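Local atomic coordinates of formiminoglutamase (Trypanosoma cruzi, PDB entry 4MYK), a protein that probably hydrolyses N-formimino-L-glutamate, acting as a manganese metalloenzyme with the arginase/deacetylase fold. Residues V76-L81 with V303-T308. The protein carries 1 engineered substitution. Sequence-based numbering, arbitrary orientation.
Sequences VDASHL and VLGFAT
Ala307 and Ala78 meet where the C-terminal end of helix 290-306 packs on the beta turn that leads into edge strand 83-88 of the arginase/deacetylase fold, away from the manganese site. The type I turn runs from Ala78 to Leu81 and follows strand 76-77, which pairs with strand 70-71 in a small antiparallel hairpin. Ala307 CB points toward segment 76-81 and lies 3.7 Å from Ala78 CA, with Ala78 CB beside it. Ala78 CB also touches Leu304 CD2.

Val76 and Leu81 flank this alanine pair. In Val76, CG1 is anti to the backbone N (chi1 171°). Val76 CG1 reaches Leu304 O at 3.3 Å and also touches Leu304 CD2. Val76 CG2 touches Thr308 CG2 at 3.8 Å, and the two side chains cross at about a right angle. Leu81 divides its two methyls between the helix backbone and the Phe306 ring. Leu81 CD1 sits 3.4 Å from Val303 O and also touches Val303 CG1 and Ala307 CB. Leu81 CD2 meets the edge of the Phe306 ring, 3.7 Å from Phe306 CD2, in the plane of the ring. Phe306 also makes an edge-to-face contact with Phe114. Phe266 of helix 258-270 touches both Val76 and Leu304.

His80 brings its ring edge to the helix end, with His80 CE1 3.3 Å from Ala307 O in the ring plane. Leu81 CG lies above one face of this ring, offset toward the rim.

Each segment has its own polar bonds. Asp77 OD1 accepts from Ser79 N, above the carboxylate plane, forming an Asx turn. Its syn lone pair takes Ser79 OG. Thr308 OG1 bonds to Gly305 O. No hydrogen bond joins the two segments. Apolar contacts, including the Phe306 ring edge, hold them together, so the contact is largely van der Waals.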
loop_
_atom_site.group_PDB
_atom_site.type_symbol
_atom_site.label_atom_id
_atom_site.label_comp_id
_atom_site.label_asym_id
_atom_site.label_seq_id
_atom_site.Cartn_x
_atom_site.Cartn_y
_atom_site.Cartn_z
ATOM N N VAL A 76 -12.415 -2.673 24.227
ATOM C CA VAL A 76 -13.141 -1.470 24.602
ATOM C C VAL A 76 -14.589 -1.616 24.144
ATOM O O VAL A 76 -14.852 -1.920 22.978
ATOM C CB VAL A 76 -12.507 -0.193 23.980
ATOM C CG1 VAL A 76 -13.398 1.008 24.192
ATOM C CG2 VAL A 76 -11.134 0.065 24.578
ATOM N N ASP A 77 -15.521 -1.432 25.072
ATOM C CA ASP A 77 -16.929 -1.466 24.748
ATOM C C ASP A 77 -17.451 -0.044 24.747
ATOM O O ASP A 77 -17.391 0.645 25.760
ATOM C CB ASP A 77 -17.684 -2.301 25.780
ATOM C CG ASP A 77 -19.164 -2.464 25.445
ATOM O OD1 ASP A 77 -19.598 -1.983 24.383
ATOM O OD2 ASP A 77 -19.891 -3.084 26.250
ATOM N N ALA A 78 -17.958 0.394 23.600
ATOM C CA ALA A 78 -18.477 1.758 23.449
ATOM C C ALA A 78 -19.996 1.769 23.505
ATOM O O ALA A 78 -20.627 2.780 23.192
ATOM C CB ALA A 78 -17.986 2.392 22.131
ATOM N N SER A 79 -20.570 0.637 23.910
ATOM C CA SER A 79 -22.017 0.445 23.946
ATOM C C SER A 79 -22.755 1.527 24.720
ATOM O O SER A 79 -23.937 1.766 24.477
ATOM C CB SER A 79 -22.355 -0.932 24.519
ATOM O OG SER A 79 -21.980 -1.950 23.610
ATOM N N HIS A 80 -22.058 2.183 25.644
ATOM C CA HIS A 80 -22.693 3.180 26.511
ATOM C C HIS A 80 -22.799 4.592 25.907
ATOM O O HIS A 80 -23.512 5.440 26.442
ATOM C CB HIS A 80 -22.001 3.229 27.883
ATOM C CG HIS A 80 -20.736 4.027 27.900
ATOM N ND1 HIS A 80 -19.492 3.462 27.705
ATOM C CD2 HIS A 80 -20.518 5.348 28.098
ATOM C CE1 HIS A 80 -18.566 4.400 27.777
ATOM N NE2 HIS A 80 -19.163 5.556 28.011
ATOM N N LEU A 81 -22.094 4.846 24.806
ATOM C CA LEU A 81 -22.075 6.179 24.214
ATOM C C LEU A 81 -23.318 6.391 23.373
ATOM O O LEU A 81 -23.889 5.435 22.851
ATOM C CB LEU A 81 -20.837 6.372 23.338
ATOM C CG LEU A 81 -19.476 6.590 23.998
ATOM C CD1 LEU A 81 -18.382 6.707 22.943
ATOM C CD2 LEU A 81 -19.505 7.818 24.871
ATOM N N VAL A 303 -14.144 7.079 18.449
ATOM C CA VAL A 303 -15.289 6.759 19.289
ATOM C C VAL A 303 -14.940 5.750 20.392
ATOM O O VAL A 303 -15.347 5.920 21.544
ATOM C CB VAL A 303 -16.451 6.224 18.446
ATOM C CG1 VAL A 303 -17.505 5.565 19.335
ATOM C CG2 VAL A 303 -17.056 7.345 17.607
ATOM N N LEU A 304 -14.188 4.710 20.039
ATOM C CA LEU A 304 -13.697 3.747 21.017
ATOM C C LEU A 304 -12.808 4.403 22.072
ATOM O O LEU A 304 -12.917 4.100 23.257
ATOM C CB LEU A 304 -12.906 2.645 20.324
ATOM C CG LEU A 304 -13.698 1.579 19.574
ATOM C CD1 LEU A 304 -12.748 0.542 19.027
ATOM C CD2 LEU A 304 -14.709 0.933 20.491
ATOM N N GLY A 305 -11.911 5.282 21.634
ATOM C CA GLY A 305 -11.025 5.977 22.543
ATOM C C GLY A 305 -11.829 6.830 23.500
ATOM O O GLY A 305 -11.539 6.901 24.698
ATOM N N PHE A 306 -12.851 7.478 22.954
ATOM C CA PHE A 306 -13.729 8.344 23.729
ATOM C C PHE A 306 -14.442 7.554 24.822
ATOM O O PHE A 306 -14.557 8.005 25.966
ATOM C CB PHE A 306 -14.750 8.994 22.806
ATOM C CG PHE A 306 -15.421 10.192 23.394
ATOM C CD1 PHE A 306 -14.826 11.448 23.317
ATOM C CD2 PHE A 306 -16.652 10.072 24.018
ATOM C CE1 PHE A 306 -15.445 12.562 23.853
ATOM C CE2 PHE A 306 -17.276 11.177 24.556
ATOM C CZ PHE A 306 -16.671 12.428 24.469
ATOM N N ALA A 307 -14.907 6.363 24.469
ATOM C CA ALA A 307 -15.599 5.516 25.433
ATOM C C ALA A 307 -14.760 5.255 26.691
ATOM O O ALA A 307 -15.292 4.811 27.712
ATOM C CB ALA A 307 -16.021 4.199 24.781
ATOM N N THR A 308 -13.457 5.531 26.621
ATOM C CA THR A 308 -12.577 5.235 27.747
ATOM C C THR A 308 -12.355 6.418 28.676
ATOM O O THR A 308 -11.927 6.220 29.807
ATOM C CB THR A 308 -11.190 4.646 27.331
ATOM O OG1 THR A 308 -10.449 5.617 26.590
ATOM C CG2 THR A 308 -11.343 3.364 26.513
#